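Local structure of proteasome accessory factor B/C (PafBC) (Paenarthrobacter aurescens, 6SJ9) at residues 110-115 with 137-142; 116-121 with 548-553; 516-521 with 581-586; 523-528 with 566-571; 535-540 with 544-549. The protein is a WYL domain-containing transcriptional regulator of the bacterial DNA damage response that probably binds DNA through its winged helix-turn-helix domains. All blocks are in the same frame, centred on the assembly; numbering follows the deposited sequence.

Contact 1. Residues 110-115 with 137-142; sequences RAALGS and AGVQPR
V139 packs against A112 and L113 on one side of helix 95-118. Its side chain makes the two close side-chain contacts from the loop 137-142. CB leaves the backbone toward the helix and splits into two methyls, each with its own partner. CG2 lies beside the backbone N, anti to the carbonyl carbon, and meets the methyl CB of A112 at 3.7 Å. CG1 is anti to the backbone N of V139 (chi1 -178°). It reaches the end of L113, where it lies 4.3 Å from the branch CD2. This second touch is looser than the first. The side chain of L113 does not start out toward the loop, but its tip bends nearer to it. No hydrogen bond crosses between the segments, so apolar packing alone joins them. L113 also touches W627 of helix 627-634. R142, further along the loop, pairs with E109 of the same helix 95-118. The arrangement is plain loop-on-helix packing, in which the connection to helix 147-159 is laid back along the helix before it.

Contact 2. Residues 116-121 with 548-553; sequences AAANAV and NFRLDR
The second WYL domain meets the C-terminal end of helix 95-118 here, through an arginine at the end of an edge strand of its five-stranded antiparallel sheet. Strand 545-550 ends at R550, and the chain turns into a short 3-10 segment, 551-553. The helix ends at A118, and N119 is the first residue to leave helical geometry. CB of A118 points toward the strand and touches CD of R550 at 3.7 Å. The same methyl lies over one face of the guanidinium, 4.1 Å from CZ of R550. N119 comes to the end of this group from an oblique direction. Its OD1 is 3.3 Å from NH2 of R550, and the amide and guanidinium planes stand nearly perpendicular, 88° apart. The side chain of R550 bends at its third torsion (chi3 56°), which turns the guanidinium back to D552. R550 grips that carboxylate side-on with two nitrogens, one to each oxygen. This salt bridge fixes the rotation of the guanidinium and presents a flat face to A118. A leucine in place of R550 would probably leave the D552 carboxylate without its paired charge and the methyl of A118 without a flat surface to rest on. The side chain of R550 also touches T533 and Y535 of the neighbouring strand. R553 pairs with D584 in the loop before strand 586-592. Both oxygens of D552 are met on the syn side, OD1 by NE of R550 at 3.1 Å and OD2 by NH2 of R550 at 2.8 Å.

Contact 3. Residues 516-521 with 581-586; sequences EVTERD and PGEDDV
E583 reaches from a type I beta turn, G582 to D585, to R520 on strand 517-530 of the second WYL domain sheet. The turn lies just ahead of strand 586-592, the first strand of the C-terminal four-stranded sheet. The charged interaction is a salt bridge with one short bond. NH1 of R520 donates to OE1 of E583 at 2.6 Å, with an N-H...acceptor angle of 164°. The oxygen lies at the edge of the guanidinium, close to its plane. Seen from the carboxylate, the donor stands above the plane, and the two flat groups are turned 71° apart. E583 bends at its second torsion (chi2 70°), and its side chain comes to R520 from the opposite direction. Among the neutral hydrogen bonds, NH1 of R520 also donates to OG1 of T518 at 2.8 Å. One nitrogen therefore serves two in-plane acceptors, which fixes how the guanidinium is turned. A methionine in place of R520 would probably leave the E583 carboxylate without its counter-charge and take from OG1 of T518 the N-H that it accepts. The turn has its own bond, from N of G582 to OD2 of D585. Van der Waals contact adds little: the methyl CG2 of T518 lies 3.7 Å from the carboxylate oxygen OE2 of E583. R520 also packs on F549 of the same sheet. D585 pairs with R621 in the C-terminal sheet. One water bonds OG1 of T518 and, weakly, OE2 of E583. Another donates to OE1 of E583 at 2.6 Å and accepts a weak bond from NH2 of R520.

Contact 4. Residues 523-528 with 566-571; sequences DPLRLY and GSATAG
L525 and A568 meet methyl to methyl, with CD1 of L525 3.8 Å from CB of A568. Both side chains leave their backbones toward the other segment, so the leucine tip and the alanine methyl close the gap from two sides. In L525, CG lies beside the backbone N (chi1 -60°) and CD1 continues an extended chain (chi2 178°). That shape carries the branch out to A568. D523 also points at the loop, two residues earlier on the strand. Its OD2 comes 3.7 Å from the backbone N of G566. Neither D523 oxygen bonds to the loop segment itself. OD2 is held by S565, the residue just before G566, and OD1 by Q504 of strand 503-510. S565 also bonds OG of S567, so it joins the aspartate to the start of the loop. G566 has a positive phi (74°), at which a side chain would press on the preceding carbonyl. L525 and R526 both face E537 and form a classic beta bulge. The loop 566-571 lies at the surface over strand 517-530, in the connection from strand 562-563 to strand 586-592. S567 touches Y539 of strand 533-540, while P524 turns to helix 489-501.

Contact 5. Residues 535-540 with 544-549; sequences YFEAYC and AGVRNF
Strands 535-540 and 545-549 pair antiparallel as a beta hairpin, with six backbone hydrogen bonds and a G1 bulge where A544 and G545 both face C540. The bonds between A538 and R547 run nearly along the C=O axis, with N of R547 2.8 Å from O of A538. F536, A538, C540, R547 and F549 share one face of the sheet. CB of F549 sits over the F536 ring, a CH-pi contact 4.0 Å from its centroid. The two rings are near parallel, at 27°, but slid apart with little overlap. The edge of the F549 ring meets CB of A538 and CB of C540, each at 4.1 Å. On the other face, CG of E537 touches CG1 of V546 at 3.5 Å. E537 lies alongside N548, and a water donates to OE1 of E537 and accepts from ND2 of N548. Y539 has CG anti to its backbone N (chi1 -174°), which swings the ring across the bulge, with N of G545 over one face. V546 CG2 meets the edge of that ring. R526 pairs with E537, and Y528 bonds N548. One face is thus mainly apolar and aromatic, with R547 at the bulge end; the other adds a polar network that probably steadies the E537 charge.

Overall arrangement
From the N terminus, helix 95-118 comes first among the segments. Contact 1 closes a short loop, bringing 137-142 back onto this helix. Contact 2 starts on the end of the same helix and spans over 420 residues to strand 545-550, so it crosses contact 1. The other three lie within the second WYL domain and the loop between strands 562-563 and 586-592. Contact 5 is the tight hairpin inside contact 4, which itself lies within contact 3. Contact 2 crosses contacts 3 and 4 and shares N548 and F549 with contact 5. Contacts 2 to 5 all reach the five-stranded sheet. Contact 2 ties it to the end of helix 95-118, and contact 3 to the turn leading into the C-terminal sheet.

Contact 1. Residues 110-115 with 137-142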
# COMPACT_ATOMS: atom_id res chain seq x y z
N ARG A 110 -3.56 -1.48 -4.86
CA ARG A 110 -3.33 -2.10 -6.18
C ARG A 110 -4.63 -2.55 -6.81
O ARG A 110 -4.83 -2.43 -8.03
CB ARG A 110 -2.35 -3.29 -6.09
CG ARG A 110 -0.94 -2.90 -5.68
CD ARG A 110 -0.00 -4.03 -5.89
NE ARG A 110 0.13 -4.37 -7.32
CZ ARG A 110 0.99 -3.78 -8.16
NH1 ARG A 110 1.80 -2.81 -7.73
NH2 ARG A 110 1.01 -4.13 -9.42
N ALA A 111 -5.54 -3.08 -6.00
CA ALA A 111 -6.83 -3.49 -6.57
C ALA A 111 -7.58 -2.28 -7.13
O ALA A 111 -8.25 -2.36 -8.18
CB ALA A 111 -7.67 -4.19 -5.48
N ALA A 112 -7.53 -1.17 -6.40
CA ALA A 112 -8.29 0.03 -6.76
C ALA A 112 -7.76 0.64 -8.05
O ALA A 112 -8.52 1.09 -8.91
CB ALA A 112 -8.24 1.05 -5.60
N LEU A 113 -6.45 0.63 -8.22
CA LEU A 113 -5.87 1.14 -9.45
C LEU A 113 -6.28 0.29 -10.65
O LEU A 113 -6.73 0.81 -11.68
CB LEU A 113 -4.35 1.21 -9.30
CG LEU A 113 -4.00 2.34 -8.34
CD1 LEU A 113 -2.53 2.30 -7.95
CD2 LEU A 113 -4.40 3.66 -9.00
N GLY A 114 -6.18 -1.03 -10.52
CA GLY A 114 -6.62 -1.88 -11.62
C GLY A 114 -8.06 -1.64 -11.99
O GLY A 114 -8.40 -1.52 -13.18
N SER A 115 -8.94 -1.49 -10.99
CA SER A 115 -10.34 -1.28 -11.35
C SER A 115 -10.56 0.10 -11.97
O SER A 115 -11.40 0.23 -12.86
CB SER A 115 -11.24 -1.42 -10.14
OG SER A 115 -10.74 -2.42 -9.28
N ALA A 137 -11.32 7.06 -5.94
CA ALA A 137 -11.67 7.20 -4.53
C ALA A 137 -10.85 6.24 -3.67
O ALA A 137 -10.67 5.06 -4.00
CB ALA A 137 -13.17 6.92 -4.33
N GLY A 138 -10.35 6.75 -2.55
CA GLY A 138 -9.58 5.91 -1.66
C GLY A 138 -8.16 5.65 -2.08
O GLY A 138 -7.52 4.73 -1.53
N VAL A 139 -7.64 6.39 -3.06
CA VAL A 139 -6.24 6.34 -3.48
C VAL A 139 -5.67 7.76 -3.48
O VAL A 139 -6.23 8.67 -4.12
CB VAL A 139 -6.03 5.68 -4.86
CG1 VAL A 139 -4.56 5.60 -5.21
CG2 VAL A 139 -6.65 4.29 -4.90
N GLN A 140 -4.56 7.96 -2.78
CA GLN A 140 -3.84 9.21 -2.74
C GLN A 140 -2.44 8.94 -3.26
O GLN A 140 -2.01 7.78 -3.31
CB GLN A 140 -3.80 9.75 -1.31
CG GLN A 140 -2.89 8.97 -0.41
CD GLN A 140 -3.00 9.37 1.04
OE1 GLN A 140 -3.76 10.27 1.41
NE2 GLN A 140 -2.20 8.72 1.88
N PRO A 141 -1.68 9.97 -3.65
CA PRO A 141 -0.29 9.74 -4.04
C PRO A 141 0.49 9.11 -2.90
O PRO A 141 0.25 9.36 -1.72
CB PRO A 141 0.23 11.15 -4.36
CG PRO A 141 -1.02 11.90 -4.71
CD PRO A 141 -2.08 11.38 -3.84
N ARG A 142 1.41 8.24 -3.25
CA ARG A 142 2.14 7.51 -2.23
C ARG A 142 3.39 8.30 -1.88
O ARG A 142 4.28 8.50 -2.73
CB ARG A 142 2.48 6.10 -2.72
CG ARG A 142 3.03 5.26 -1.60
CD ARG A 142 1.92 4.87 -0.66
NE ARG A 142 1.11 3.78 -1.19
CZ ARG A 142 0.88 2.66 -0.52
NH1 ARG A 142 0.14 1.70 -1.06
NH2 ARG A 142 1.43 2.49 0.68

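Contact 2. Residues 116-121 with 548-553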
# COMPACT_ATOMS: atom_id res chain seq x y z
N ALA A 116 -9.79 1.11 -11.57
CA ALA A 116 -10.04 2.44 -12.12
C ALA A 116 -9.60 2.49 -13.57
O ALA A 116 -10.36 2.93 -14.44
CB ALA A 116 -9.31 3.52 -11.32
N ALA A 117 -8.40 1.97 -13.85
CA ALA A 117 -7.93 1.94 -15.23
C ALA A 117 -8.84 1.08 -16.10
O ALA A 117 -9.27 1.50 -17.18
CB ALA A 117 -6.49 1.40 -15.27
N ALA A 118 -9.19 -0.11 -15.60
CA ALA A 118 -10.01 -1.03 -16.38
C ALA A 118 -11.39 -0.48 -16.65
O ALA A 118 -11.99 -0.80 -17.68
CB ALA A 118 -10.10 -2.39 -15.68
N ASN A 119 -11.94 0.33 -15.74
CA ASN A 119 -13.31 0.80 -15.91
C ASN A 119 -13.41 2.23 -16.42
O ASN A 119 -14.49 2.83 -16.35
CB ASN A 119 -14.10 0.64 -14.61
CG ASN A 119 -14.52 -0.81 -14.36
OD1 ASN A 119 -14.23 -1.38 -13.31
ND2 ASN A 119 -15.18 -1.40 -15.35
N ALA A 120 -12.30 2.79 -16.92
CA ALA A 120 -12.32 4.11 -17.53
C ALA A 120 -12.85 4.00 -18.96
O ALA A 120 -12.51 3.07 -19.69
CB ALA A 120 -10.92 4.72 -17.52
N VAL A 121 -13.71 4.93 -19.35
CA VAL A 121 -14.07 5.00 -20.77
C VAL A 121 -13.92 6.44 -21.28
O VAL A 121 -12.87 6.81 -21.81
CB VAL A 121 -15.48 4.47 -21.03
CG1 VAL A 121 -15.80 4.57 -22.51
CG2 VAL A 121 -15.60 3.02 -20.57
N ASN A 548 -3.98 -12.57 -14.49
CA ASN A 548 -5.26 -12.43 -13.82
C ASN A 548 -6.15 -11.63 -14.73
O ASN A 548 -5.83 -10.48 -15.04
CB ASN A 548 -5.11 -11.74 -12.44
CG ASN A 548 -4.45 -12.66 -11.48
OD1 ASN A 548 -5.14 -13.39 -10.78
ND2 ASN A 548 -3.13 -12.73 -11.50
N PHE A 549 -7.25 -12.24 -15.15
CA PHE A 549 -8.16 -11.68 -16.13
C PHE A 549 -9.46 -11.26 -15.45
O PHE A 549 -9.87 -11.84 -14.43
CB PHE A 549 -8.48 -12.74 -17.21
CG PHE A 549 -7.23 -13.27 -17.99
CD1 PHE A 549 -6.57 -14.41 -17.59
CD2 PHE A 549 -6.81 -12.64 -19.15
CE1 PHE A 549 -5.46 -14.92 -18.34
CE2 PHE A 549 -5.70 -13.12 -19.90
CZ PHE A 549 -5.02 -14.25 -19.49
N ARG A 550 -10.13 -10.30 -16.05
CA ARG A 550 -11.44 -9.84 -15.60
C ARG A 550 -12.52 -10.68 -16.27
O ARG A 550 -12.55 -10.76 -17.51
CB ARG A 550 -11.67 -8.36 -15.93
CG ARG A 550 -10.76 -7.38 -15.14
CD ARG A 550 -11.04 -5.92 -15.52
NE ARG A 550 -12.45 -5.51 -15.34
CZ ARG A 550 -12.93 -4.94 -14.23
NH1 ARG A 550 -12.12 -4.70 -13.19
NH2 ARG A 550 -14.24 -4.62 -14.14
N LEU A 551 -13.39 -11.27 -15.46
CA LEU A 551 -14.50 -12.05 -16.01
C LEU A 551 -15.32 -11.21 -16.98
O LEU A 551 -15.76 -11.70 -18.04
CB LEU A 551 -15.38 -12.59 -14.88
CG LEU A 551 -16.32 -13.73 -15.27
CD1 LEU A 551 -15.50 -14.90 -15.69
CD2 LEU A 551 -17.12 -14.14 -14.06
N ASP A 552 -15.52 -9.93 -16.65
CA ASP A 552 -16.39 -9.14 -17.49
C ASP A 552 -15.69 -8.71 -18.74
O ASP A 552 -16.26 -7.92 -19.49
CB ASP A 552 -16.96 -7.89 -16.75
CG ASP A 552 -15.91 -6.82 -16.38
OD1 ASP A 552 -14.77 -6.78 -16.91
OD2 ASP A 552 -16.24 -5.97 -15.53
N ARG A 553 -14.46 -9.20 -18.98
CA ARG A 553 -13.81 -8.97 -20.27
C ARG A 553 -13.70 -10.23 -21.11
O ARG A 553 -13.13 -10.17 -22.20
CB ARG A 553 -12.44 -8.29 -20.11
CG ARG A 553 -12.73 -6.84 -19.77
CD ARG A 553 -11.65 -5.83 -20.03
NE ARG A 553 -10.59 -6.18 -20.98
CZ ARG A 553 -9.40 -5.61 -20.87
NH1 ARG A 553 -9.21 -4.72 -19.90
NH2 ARG A 553 -8.42 -5.90 -21.70

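Contact 3. Residues 516-521 with 581-586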
# COMPACT_ATOMS: atom_id res chain seq x y z
N GLU A 516 -11.39 -5.30 -30.03
CA GLU A 516 -10.58 -6.43 -30.45
C GLU A 516 -10.59 -7.51 -29.38
O GLU A 516 -10.97 -7.28 -28.22
CB GLU A 516 -9.12 -6.00 -30.60
CG GLU A 516 -8.88 -4.71 -31.36
CD GLU A 516 -7.39 -4.34 -31.39
OE1 GLU A 516 -6.88 -3.89 -32.45
OE2 GLU A 516 -6.71 -4.56 -30.35
N VAL A 517 -10.06 -8.67 -29.74
CA VAL A 517 -9.87 -9.75 -28.78
C VAL A 517 -8.49 -10.33 -29.02
O VAL A 517 -7.97 -10.28 -30.14
CB VAL A 517 -10.92 -10.87 -28.88
CG1 VAL A 517 -12.35 -10.35 -28.58
CG2 VAL A 517 -10.85 -11.48 -30.30
N THR A 518 -7.89 -10.80 -27.94
CA THR A 518 -6.74 -11.69 -28.02
C THR A 518 -7.29 -13.10 -27.80
O THR A 518 -8.29 -13.30 -27.07
CB THR A 518 -5.66 -11.36 -26.96
OG1 THR A 518 -6.26 -11.32 -25.66
CG2 THR A 518 -5.01 -9.99 -27.24
N GLU A 519 -6.64 -14.07 -28.42
CA GLU A 519 -7.03 -15.47 -28.36
C GLU A 519 -5.88 -16.26 -27.77
O GLU A 519 -4.74 -16.14 -28.23
CB GLU A 519 -7.41 -15.98 -29.76
CG GLU A 519 -8.30 -17.23 -29.76
CD GLU A 519 -8.65 -17.82 -31.17
OE1 GLU A 519 -7.79 -17.80 -32.12
OE2 GLU A 519 -9.82 -18.26 -31.32
N ARG A 520 -6.17 -17.10 -26.77
CA ARG A 520 -5.10 -17.78 -26.08
C ARG A 520 -5.64 -18.97 -25.32
O ARG A 520 -6.79 -18.96 -24.86
CB ARG A 520 -4.41 -16.85 -25.09
CG ARG A 520 -5.46 -16.19 -24.19
CD ARG A 520 -4.74 -15.26 -23.28
NE ARG A 520 -4.87 -13.91 -23.67
CZ ARG A 520 -4.14 -12.92 -23.16
NH1 ARG A 520 -4.43 -11.70 -23.54
NH2 ARG A 520 -3.15 -13.12 -22.31
N ASP A 521 -4.79 -19.99 -25.18
CA ASP A 521 -5.04 -21.16 -24.34
C ASP A 521 -4.60 -20.85 -22.92
O ASP A 521 -3.50 -20.33 -22.73
CB ASP A 521 -4.25 -22.38 -24.87
CG ASP A 521 -4.82 -22.89 -26.22
OD1 ASP A 521 -6.06 -22.87 -26.44
OD2 ASP A 521 -4.01 -23.26 -27.05
N PRO A 581 1.71 -8.97 -14.23
CA PRO A 581 1.57 -7.92 -15.26
C PRO A 581 0.17 -7.97 -15.83
O PRO A 581 -0.40 -9.04 -15.98
CB PRO A 581 2.64 -8.28 -16.31
CG PRO A 581 3.14 -9.59 -15.97
CD PRO A 581 2.75 -9.95 -14.57
N GLY A 582 -0.41 -6.77 -16.04
CA GLY A 582 -1.75 -6.64 -16.61
C GLY A 582 -1.77 -6.66 -18.15
O GLY A 582 -0.83 -6.24 -18.82
N GLU A 583 -2.88 -7.15 -18.69
CA GLU A 583 -3.05 -7.21 -20.14
C GLU A 583 -2.93 -5.82 -20.77
O GLU A 583 -2.43 -5.68 -21.89
CB GLU A 583 -4.43 -7.80 -20.44
CG GLU A 583 -4.78 -7.76 -21.98
CD GLU A 583 -3.92 -8.73 -22.81
OE1 GLU A 583 -3.34 -9.70 -22.24
OE2 GLU A 583 -3.77 -8.51 -24.03
N ASP A 584 -3.36 -4.78 -20.06
CA ASP A 584 -3.40 -3.42 -20.57
C ASP A 584 -2.16 -2.61 -20.22
O ASP A 584 -2.15 -1.40 -20.44
CB ASP A 584 -4.65 -2.71 -20.01
CG ASP A 584 -5.97 -3.50 -20.25
OD1 ASP A 584 -6.16 -4.14 -21.30
OD2 ASP A 584 -6.84 -3.48 -19.36
N ASP A 585 -1.10 -3.22 -19.68
CA ASP A 585 0.06 -2.42 -19.31
C ASP A 585 0.65 -1.70 -20.52
O ASP A 585 0.59 -2.19 -21.65
CB ASP A 585 1.12 -3.31 -18.67
CG ASP A 585 0.74 -3.79 -17.23
OD1 ASP A 585 -0.35 -3.46 -16.71
OD2 ASP A 585 1.55 -4.54 -16.63
N VAL A 586 1.20 -0.52 -20.29
CA VAL A 586 1.94 0.22 -21.30
C VAL A 586 3.41 0.20 -20.89
O VAL A 586 3.75 0.46 -19.73
CB VAL A 586 1.38 1.63 -21.50
CG1 VAL A 586 0.33 1.91 -20.50
CG2 VAL A 586 2.45 2.67 -21.46
O HOH W 1 -7.06 -8.59 -24.93
O HOH W 2 -2.35 -10.72 -20.08

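Contact 4. Residues 523-528 with 566-571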
# COMPACT_ATOMS: atom_id res chain seq x y z
N ASP A 523 -4.69 -22.31 -18.62
CA ASP A 523 -4.99 -23.26 -17.57
C ASP A 523 -5.68 -22.46 -16.48
O ASP A 523 -5.00 -21.72 -15.75
CB ASP A 523 -3.73 -23.93 -17.01
CG ASP A 523 -2.93 -24.69 -18.07
OD1 ASP A 523 -3.52 -25.34 -18.97
OD2 ASP A 523 -1.68 -24.70 -17.95
N PRO A 524 -6.99 -22.54 -16.33
CA PRO A 524 -7.67 -21.81 -15.24
C PRO A 524 -7.23 -22.35 -13.89
O PRO A 524 -7.15 -23.56 -13.68
CB PRO A 524 -9.15 -22.07 -15.49
CG PRO A 524 -9.18 -23.34 -16.26
CD PRO A 524 -7.94 -23.33 -17.15
N LEU A 525 -6.98 -21.44 -12.96
CA LEU A 525 -6.50 -21.80 -11.63
C LEU A 525 -7.46 -21.44 -10.50
O LEU A 525 -7.80 -22.31 -9.70
CB LEU A 525 -5.15 -21.11 -11.37
CG LEU A 525 -4.04 -21.49 -12.38
CD1 LEU A 525 -2.73 -20.77 -12.15
CD2 LEU A 525 -3.74 -23.03 -12.36
N ARG A 526 -7.88 -20.17 -10.41
CA ARG A 526 -8.71 -19.67 -9.32
C ARG A 526 -9.67 -18.62 -9.84
O ARG A 526 -9.29 -17.76 -10.62
CB ARG A 526 -7.87 -19.02 -8.21
CG ARG A 526 -7.22 -20.05 -7.32
CD ARG A 526 -6.53 -19.36 -6.15
NE ARG A 526 -5.31 -18.68 -6.64
CZ ARG A 526 -4.43 -18.13 -5.82
NH1 ARG A 526 -4.65 -18.17 -4.48
NH2 ARG A 526 -3.35 -17.57 -6.32
N LEU A 527 -10.87 -18.67 -9.34
CA LEU A 527 -11.90 -17.68 -9.56
C LEU A 527 -12.14 -16.95 -8.24
O LEU A 527 -12.36 -17.60 -7.22
CB LEU A 527 -13.14 -18.40 -10.06
CG LEU A 527 -14.34 -17.77 -10.70
CD1 LEU A 527 -13.94 -16.87 -11.82
CD2 LEU A 527 -15.18 -18.98 -11.18
N TYR A 528 -12.01 -15.63 -8.23
CA TYR A 528 -12.09 -14.86 -6.98
C TYR A 528 -12.65 -13.48 -7.30
O TYR A 528 -12.57 -13.02 -8.45
CB TYR A 528 -10.71 -14.75 -6.28
CG TYR A 528 -9.70 -14.04 -7.15
CD1 TYR A 528 -9.08 -14.72 -8.20
CD2 TYR A 528 -9.40 -12.71 -6.97
CE1 TYR A 528 -8.15 -14.05 -9.03
CE2 TYR A 528 -8.51 -12.05 -7.76
CZ TYR A 528 -7.87 -12.72 -8.80
OH TYR A 528 -6.97 -12.03 -9.60
N GLY A 566 -0.31 -27.69 -16.18
CA GLY A 566 0.50 -27.72 -14.98
C GLY A 566 1.78 -26.91 -15.07
O GLY A 566 2.75 -27.22 -14.37
N SER A 567 1.85 -25.94 -15.99
CA SER A 567 3.03 -25.08 -16.05
C SER A 567 3.07 -24.06 -14.93
O SER A 567 4.12 -23.45 -14.71
CB SER A 567 3.12 -24.38 -17.39
OG SER A 567 3.13 -25.37 -18.38
N ALA A 568 1.94 -23.82 -14.25
CA ALA A 568 1.96 -22.84 -13.17
C ALA A 568 2.85 -23.32 -12.02
O ALA A 568 3.65 -22.54 -11.48
CB ALA A 568 0.53 -22.57 -12.71
N THR A 569 2.76 -24.60 -11.65
CA THR A 569 3.62 -25.18 -10.62
C THR A 569 5.06 -25.36 -11.09
O THR A 569 5.94 -25.62 -10.26
CB THR A 569 3.04 -26.51 -10.12
OG1 THR A 569 2.96 -27.45 -11.20
CG2 THR A 569 1.66 -26.30 -9.52
N ALA A 570 5.31 -25.26 -12.40
CA ALA A 570 6.65 -25.36 -12.98
C ALA A 570 7.21 -23.96 -13.20
O ALA A 570 6.46 -22.98 -13.32
CB ALA A 570 6.61 -26.13 -14.31
N GLY A 571 8.53 -23.84 -13.22
CA GLY A 571 9.12 -22.53 -13.30
C GLY A 571 9.59 -22.08 -11.94
O GLY A 571 9.75 -22.88 -11.01

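Contact 5. Residues 535-540 with 544-549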
# COMPACT_ATOMS: atom_id res chain seq x y z
N TYR A 535 -12.66 -12.09 -10.98
CA TYR A 535 -11.43 -12.29 -11.72
C TYR A 535 -11.14 -13.77 -11.79
O TYR A 535 -11.61 -14.56 -10.97
CB TYR A 535 -10.22 -11.62 -11.03
CG TYR A 535 -10.31 -10.13 -10.81
CD1 TYR A 535 -11.03 -9.59 -9.72
CD2 TYR A 535 -9.62 -9.26 -11.64
CE1 TYR A 535 -11.08 -8.22 -9.52
CE2 TYR A 535 -9.66 -7.92 -11.46
CZ TYR A 535 -10.38 -7.40 -10.37
OH TYR A 535 -10.42 -6.04 -10.20
N PHE A 536 -10.35 -14.18 -12.79
CA PHE A 536 -9.82 -15.54 -12.69
C PHE A 536 -8.33 -15.51 -12.98
O PHE A 536 -7.88 -14.88 -13.94
CB PHE A 536 -10.53 -16.56 -13.57
CG PHE A 536 -10.46 -16.28 -15.04
CD1 PHE A 536 -11.23 -15.27 -15.62
CD2 PHE A 536 -9.74 -17.11 -15.86
CE1 PHE A 536 -11.20 -15.04 -16.97
CE2 PHE A 536 -9.71 -16.89 -17.21
CZ PHE A 536 -10.44 -15.87 -17.77
N GLU A 537 -7.59 -16.17 -12.13
CA GLU A 537 -6.18 -16.41 -12.31
C GLU A 537 -5.98 -17.63 -13.21
O GLU A 537 -6.68 -18.65 -13.06
CB GLU A 537 -5.53 -16.67 -10.95
CG GLU A 537 -4.07 -16.88 -11.04
CD GLU A 537 -3.52 -17.51 -9.73
OE1 GLU A 537 -2.55 -16.96 -9.17
OE2 GLU A 537 -4.08 -18.55 -9.24
N ALA A 538 -5.08 -17.52 -14.17
CA ALA A 538 -4.89 -18.58 -15.14
C ALA A 538 -3.46 -18.55 -15.66
O ALA A 538 -2.86 -17.48 -15.82
CB ALA A 538 -5.86 -18.43 -16.31
N TYR A 539 -2.92 -19.72 -15.94
CA TYR A 539 -1.63 -19.78 -16.63
C TYR A 539 -1.91 -19.54 -18.11
O TYR A 539 -2.65 -20.31 -18.73
CB TYR A 539 -0.91 -21.13 -16.39
CG TYR A 539 0.49 -21.07 -17.02
CD1 TYR A 539 0.69 -21.43 -18.34
CD2 TYR A 539 1.59 -20.60 -16.30
CE1 TYR A 539 1.97 -21.35 -18.94
CE2 TYR A 539 2.87 -20.52 -16.89
CZ TYR A 539 3.04 -20.90 -18.21
OH TYR A 539 4.28 -20.82 -18.81
N CYS A 540 -1.38 -18.46 -18.67
CA CYS A 540 -1.63 -18.09 -20.05
C CYS A 540 -0.52 -18.66 -20.93
O CYS A 540 0.65 -18.37 -20.71
CB CYS A 540 -1.72 -16.58 -20.21
SG CYS A 540 -1.83 -16.09 -21.99
N ALA A 544 3.16 -17.21 -21.52
CA ALA A 544 3.95 -18.17 -20.78
C ALA A 544 4.13 -17.72 -19.34
O ALA A 544 5.24 -17.64 -18.82
CB ALA A 544 5.31 -18.43 -21.49
N GLY A 545 3.00 -17.36 -18.70
CA GLY A 545 3.01 -17.01 -17.30
C GLY A 545 1.59 -16.85 -16.76
O GLY A 545 0.61 -16.74 -17.52
N VAL A 546 1.52 -16.72 -15.44
CA VAL A 546 0.23 -16.60 -14.78
C VAL A 546 -0.24 -15.18 -14.99
O VAL A 546 0.55 -14.23 -14.87
CB VAL A 546 0.36 -16.96 -13.28
CG1 VAL A 546 -0.96 -16.69 -12.59
CG2 VAL A 546 0.74 -18.47 -13.09
N ARG A 547 -1.49 -15.02 -15.41
CA ARG A 547 -2.11 -13.72 -15.50
C ARG A 547 -3.43 -13.76 -14.76
O ARG A 547 -3.96 -14.84 -14.48
CB ARG A 547 -2.35 -13.30 -16.96
CG ARG A 547 -1.07 -13.20 -17.81
CD ARG A 547 -0.35 -11.91 -17.46
NE ARG A 547 0.86 -11.65 -18.25
CZ ARG A 547 2.03 -12.28 -18.10
NH1 ARG A 547 2.20 -13.26 -17.21
NH2 ARG A 547 3.04 -11.92 -18.88
N ASN A 548 -3.98 -12.57 -14.49
CA ASN A 548 -5.26 -12.43 -13.82
C ASN A 548 -6.15 -11.63 -14.73
O ASN A 548 -5.83 -10.48 -15.04
CB ASN A 548 -5.11 -11.74 -12.44
CG ASN A 548 -4.45 -12.66 -11.48
OD1 ASN A 548 -5.14 -13.39 -10.78
ND2 ASN A 548 -3.13 -12.73 -11.50
N PHE A 549 -7.25 -12.24 -15.15
CA PHE A 549 -8.16 -11.68 -16.13
C PHE A 549 -9.46 -11.26 -15.45
O PHE A 549 -9.87 -11.84 -14.43
CB PHE A 549 -8.48 -12.74 -17.21
CG PHE A 549 -7.23 -13.27 -17.99
CD1 PHE A 549 -6.57 -14.41 -17.59
CD2 PHE A 549 -6.81 -12.64 -19.15
CE1 PHE A 549 -5.46 -14.92 -18.34
CE2 PHE A 549 -5.70 -13.12 -19.90
CZ PHE A 549 -5.02 -14.25 -19.49
O HOH W 3 -1.49 -14.73 -9.60